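Local coordinates for FeoA (Thermococcus thioreducens, PDB 3E19), which probably regulates ferrous iron uptake as a small, barrel-like protein of the FeoA family, with a suggested role in metal binding and transcriptional control, at residues 15-20 / 39-44; 34-39 / 53-58. All coordinates share one frame; numbering follows the deposited sequence.

Contact 1 (15-20 / 39-44); sequences KGIVVN and GATIQV
K15 leans its aliphatic chain across Q43, CG to CG at 4.0 Å, and further out its CE passes 4.1 Å from the CG2 methyl of T41. The bend that makes this second touch possible lies at chi3 (61°), which turns the outer half of the lysine back along strand 41-44 toward T41. K15, Q43, I17 and T41 share one face of the sheet, K15 with Q43 and I17 with T41 forming non-hydrogen-bonded pairs, and the CG1 of I17 lies 4.0 Å from the hydroxyl OG1 of T41. Between these, G16 and I42 form the hydrogen-bonded pair: G16 N donates to I42 O, and I42 N returns a bond to G16 O at 2.9 Å, with an N-H...O angle of 166°. The CG2 methyl of I42 lies 3.5 Å from G16 O, while the rest of the isoleucine continues toward I55 and L36 in the core. Ahead of the second strand, in the loop that leads into it, the pairing is already in place: V18 N binds A40 O almost head-on to the carbonyl, and G39 N reaches V18 O at 2.8 Å from a direction tilted 24° from the carbonyl plane. G39 has a positive phi at which a side chain would collide with the carbonyl oxygen of P38, so glycine suits this turn into the strand. On its other edge strand 15-20 pairs with strand 72-76, where V19 and N20 opposite M73 make a classic beta bulge. The two strands are neighbours in the antiparallel sheet that forms the small SH3-like barrel of the FeoA domain.

Contact 2 (34-39 / 53-58); sequences MGLTPG and IIISVG
A Schellman motif closes helix 24-32, and the residues that leave it press against strand 53-57 of the barrel sheet. V57 sits over the turn itself: its CG2 methyl lies 3.5 Å from M34 O, and its CG1 methyl 3.8 Å from G35 O, so two peptide carbonyls of the turn face one branched side chain. The chain can come this close because G35, the C-prime residue, is a glycine with positive phi (76°); a CB there would clash with V57 CG1. One residue on, L36 spreads its two methyls over I55 and V57: CD1 meets I55 CD1 tip to tip at 3.8 Å, and CD2 lies 4.1 Å both from that same I55 CD1 and from V57 CG2, the leucine and valine side chains lying at about a right angle. I55 reaches this meeting with CG1 set between its backbone N and carbonyl carbon (chi1 64°) and the chain beyond it extended, which carries the terminal methyl out from the strand toward the leucine. Replacing V57 with an alanine would probably open a gap beside the carbonyls of M34 and G35 and leave L36 CD2 with I55 alone of its two neighbours on the strand. Around this cluster, I42 meets both L36 and I55, and I64 also touches L36, whereas V57 additionally packs on T37 of the second subunit. All five touching residues are buried, and methyl groups meet one another and carbonyl oxygens; the attachment of the helix end to the sheet is therefore probably one of close fit and burial of apolar surface more than of directional bonds.

Overall arrangement
Contacts 1 and 2 are adjoining parts of one small barrel, their centres about 7 Å apart, and they share G39, where the chain leaving the helix end enters the strand pairing of contact 1. Strand 41-46 is the common element: one edge pairs with strand 15-21, the other with strand 53-57, where Q43 O and S56 N approach to 2.8 Å in a probable hydrogen bond. On the buried side of the sheet the two contacts meet, I42 CD1 lying 3.4 Å from I55 CG2, while A40 CB rests 3.1 Å from G35 O. Both contacts also reach the second subunit, A40 and V57 each packing on T37 of that chain, which ties this region to the assembly.

Contact 1 (15-20 / 39-44)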
# COMPACT_ATOMS: atom_id res chain seq x y z
N LYS C 15 -4.26 -28.72 13.81
CA LYS C 15 -4.32 -28.49 12.38
C LYS C 15 -5.48 -29.27 11.80
O LYS C 15 -5.77 -30.39 12.24
CB LYS C 15 -3.10 -29.05 11.67
CG LYS C 15 -1.77 -28.52 12.05
CD LYS C 15 -0.70 -29.17 11.15
CE LYS C 15 -0.93 -28.86 9.65
NZ LYS C 15 0.33 -28.65 8.83
N GLY C 16 -6.07 -28.73 10.76
CA GLY C 16 -7.13 -29.42 10.07
C GLY C 16 -7.43 -28.85 8.68
O GLY C 16 -6.83 -27.87 8.23
N ILE C 17 -8.42 -29.45 8.05
CA ILE C 17 -8.85 -29.09 6.71
C ILE C 17 -10.28 -28.62 6.82
O ILE C 17 -11.13 -29.32 7.38
CB ILE C 17 -8.79 -30.32 5.73
CG1 ILE C 17 -7.42 -30.92 5.68
CG2 ILE C 17 -9.24 -29.92 4.30
CD1 ILE C 17 -7.40 -32.34 5.04
N VAL C 18 -10.58 -27.46 6.26
CA VAL C 18 -11.94 -26.97 6.27
C VAL C 18 -12.83 -27.88 5.42
O VAL C 18 -12.48 -28.20 4.27
CB VAL C 18 -12.05 -25.54 5.70
CG1 VAL C 18 -13.49 -25.08 5.71
CG2 VAL C 18 -11.09 -24.59 6.44
N VAL C 19 -14.00 -28.23 5.96
CA VAL C 19 -14.90 -29.15 5.28
C VAL C 19 -16.16 -28.44 4.87
O VAL C 19 -16.72 -28.79 3.85
CB VAL C 19 -15.22 -30.45 6.11
CG1 VAL C 19 -13.97 -31.30 6.25
CG2 VAL C 19 -15.88 -30.17 7.47
N ASN C 20 -16.57 -27.41 5.60
CA ASN C 20 -17.84 -26.75 5.37
C ASN C 20 -17.85 -25.38 6.00
O ASN C 20 -17.31 -25.23 7.05
CB ASN C 20 -18.96 -27.53 6.03
CG ASN C 20 -20.32 -27.21 5.47
OD1 ASN C 20 -20.70 -27.73 4.40
ND2 ASN C 20 -21.10 -26.44 6.21
N GLY C 39 -11.35 -27.19 1.87
CA GLY C 39 -10.11 -27.78 1.41
C GLY C 39 -8.87 -27.08 1.87
O GLY C 39 -7.81 -27.64 1.84
N ALA C 40 -8.97 -25.83 2.30
CA ALA C 40 -7.84 -25.13 2.90
C ALA C 40 -7.45 -25.78 4.23
O ALA C 40 -8.32 -26.30 4.93
CB ALA C 40 -8.18 -23.60 3.11
N THR C 41 -6.14 -25.72 4.55
CA THR C 41 -5.59 -26.22 5.80
C THR C 41 -5.34 -25.04 6.73
O THR C 41 -4.89 -23.98 6.32
CB THR C 41 -4.32 -27.04 5.55
OG1 THR C 41 -4.65 -28.14 4.71
CG2 THR C 41 -3.67 -27.54 6.84
N ILE C 42 -5.72 -25.24 7.97
CA ILE C 42 -5.61 -24.23 8.98
C ILE C 42 -4.79 -24.79 10.14
O ILE C 42 -4.94 -25.97 10.50
CB ILE C 42 -7.05 -23.73 9.39
CG1 ILE C 42 -7.03 -22.94 10.70
CG2 ILE C 42 -8.06 -24.82 9.52
CD1 ILE C 42 -8.19 -22.06 10.79
N GLN C 43 -3.92 -23.95 10.69
CA GLN C 43 -3.32 -24.20 11.98
C GLN C 43 -3.72 -23.14 12.97
O GLN C 43 -3.66 -21.95 12.67
CB GLN C 43 -1.81 -24.24 11.93
CG GLN C 43 -1.19 -24.73 13.26
CD GLN C 43 0.33 -24.66 13.25
OE1 GLN C 43 0.99 -24.64 14.30
NE2 GLN C 43 0.89 -24.56 12.05
N VAL C 44 -4.10 -23.60 14.15
CA VAL C 44 -4.46 -22.73 15.22
C VAL C 44 -3.18 -22.42 15.99
O VAL C 44 -2.47 -23.35 16.39
CB VAL C 44 -5.48 -23.37 16.11
CG1 VAL C 44 -5.86 -22.39 17.25
CG2 VAL C 44 -6.69 -23.76 15.21

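Contact 2 (34-39 / 53-58)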
# COMPACT_ATOMS: atom_id res chain seq x y z
N MET C 34 -9.98 -14.81 4.48
CA MET C 34 -8.94 -15.35 5.39
C MET C 34 -8.50 -16.72 4.92
O MET C 34 -7.89 -17.50 5.68
CB MET C 34 -9.48 -15.44 6.82
CG MET C 34 -9.54 -14.10 7.55
SD MET C 34 -10.29 -14.24 9.22
CE MET C 34 -12.00 -14.30 8.71
N GLY C 35 -8.83 -17.02 3.66
CA GLY C 35 -8.49 -18.30 3.05
C GLY C 35 -9.37 -19.46 3.52
O GLY C 35 -9.11 -20.62 3.18
N LEU C 36 -10.43 -19.16 4.29
CA LEU C 36 -11.29 -20.21 4.87
C LEU C 36 -12.44 -20.59 3.92
O LEU C 36 -13.50 -19.96 3.87
CB LEU C 36 -11.75 -19.81 6.26
CG LEU C 36 -10.66 -19.54 7.27
CD1 LEU C 36 -11.21 -18.83 8.52
CD2 LEU C 36 -9.94 -20.86 7.59
N THR C 37 -12.12 -21.60 3.10
CA THR C 37 -12.97 -22.22 2.12
C THR C 37 -12.70 -23.74 2.19
O THR C 37 -11.62 -24.15 2.62
CB THR C 37 -12.61 -21.67 0.67
OG1 THR C 37 -13.52 -22.11 -0.27
CG2 THR C 37 -11.31 -22.15 0.23
N PRO C 38 -13.68 -24.58 1.79
CA PRO C 38 -13.42 -26.00 1.83
C PRO C 38 -12.15 -26.45 1.13
O PRO C 38 -11.87 -26.06 -0.01
CB PRO C 38 -14.70 -26.61 1.25
CG PRO C 38 -15.72 -25.65 1.65
CD PRO C 38 -15.05 -24.32 1.33
N GLY C 39 -11.35 -27.19 1.87
CA GLY C 39 -10.11 -27.78 1.41
C GLY C 39 -8.87 -27.08 1.87
O GLY C 39 -7.81 -27.64 1.84
N ILE C 53 -9.12 -15.87 18.10
CA ILE C 53 -8.26 -16.99 17.74
C ILE C 53 -7.28 -16.52 16.67
O ILE C 53 -7.69 -15.88 15.69
CB ILE C 53 -9.12 -18.15 17.17
CG1 ILE C 53 -10.24 -18.48 18.16
CG2 ILE C 53 -8.27 -19.37 16.88
CD1 ILE C 53 -11.17 -19.58 17.67
N ILE C 54 -6.03 -16.89 16.81
CA ILE C 54 -5.04 -16.58 15.80
C ILE C 54 -4.77 -17.85 15.03
O ILE C 54 -4.38 -18.85 15.62
CB ILE C 54 -3.73 -16.04 16.41
CG1 ILE C 54 -4.04 -14.85 17.32
CG2 ILE C 54 -2.67 -15.74 15.33
CD1 ILE C 54 -4.81 -13.67 16.68
N ILE C 55 -4.96 -17.79 13.71
CA ILE C 55 -4.71 -18.92 12.82
C ILE C 55 -3.68 -18.59 11.76
O ILE C 55 -3.40 -17.42 11.46
CB ILE C 55 -6.02 -19.39 12.09
CG1 ILE C 55 -6.56 -18.29 11.17
CG2 ILE C 55 -7.13 -19.77 13.11
CD1 ILE C 55 -7.83 -18.63 10.30
N SER C 56 -3.17 -19.65 11.13
CA SER C 56 -2.34 -19.54 9.97
C SER C 56 -2.96 -20.38 8.83
O SER C 56 -3.30 -21.57 9.03
CB SER C 56 -0.96 -20.05 10.33
OG SER C 56 -0.17 -20.27 9.20
N VAL C 57 -3.14 -19.73 7.68
CA VAL C 57 -3.71 -20.34 6.44
C VAL C 57 -2.77 -20.01 5.29
O VAL C 57 -2.53 -18.85 4.99
CB VAL C 57 -5.13 -19.84 6.14
CG1 VAL C 57 -5.80 -20.71 5.02
CG2 VAL C 57 -5.97 -19.92 7.36
N GLY C 58 -2.18 -21.05 4.69
CA GLY C 58 -1.25 -20.88 3.58
C GLY C 58 -0.07 -20.03 3.95
O GLY C 58 0.43 -19.25 3.11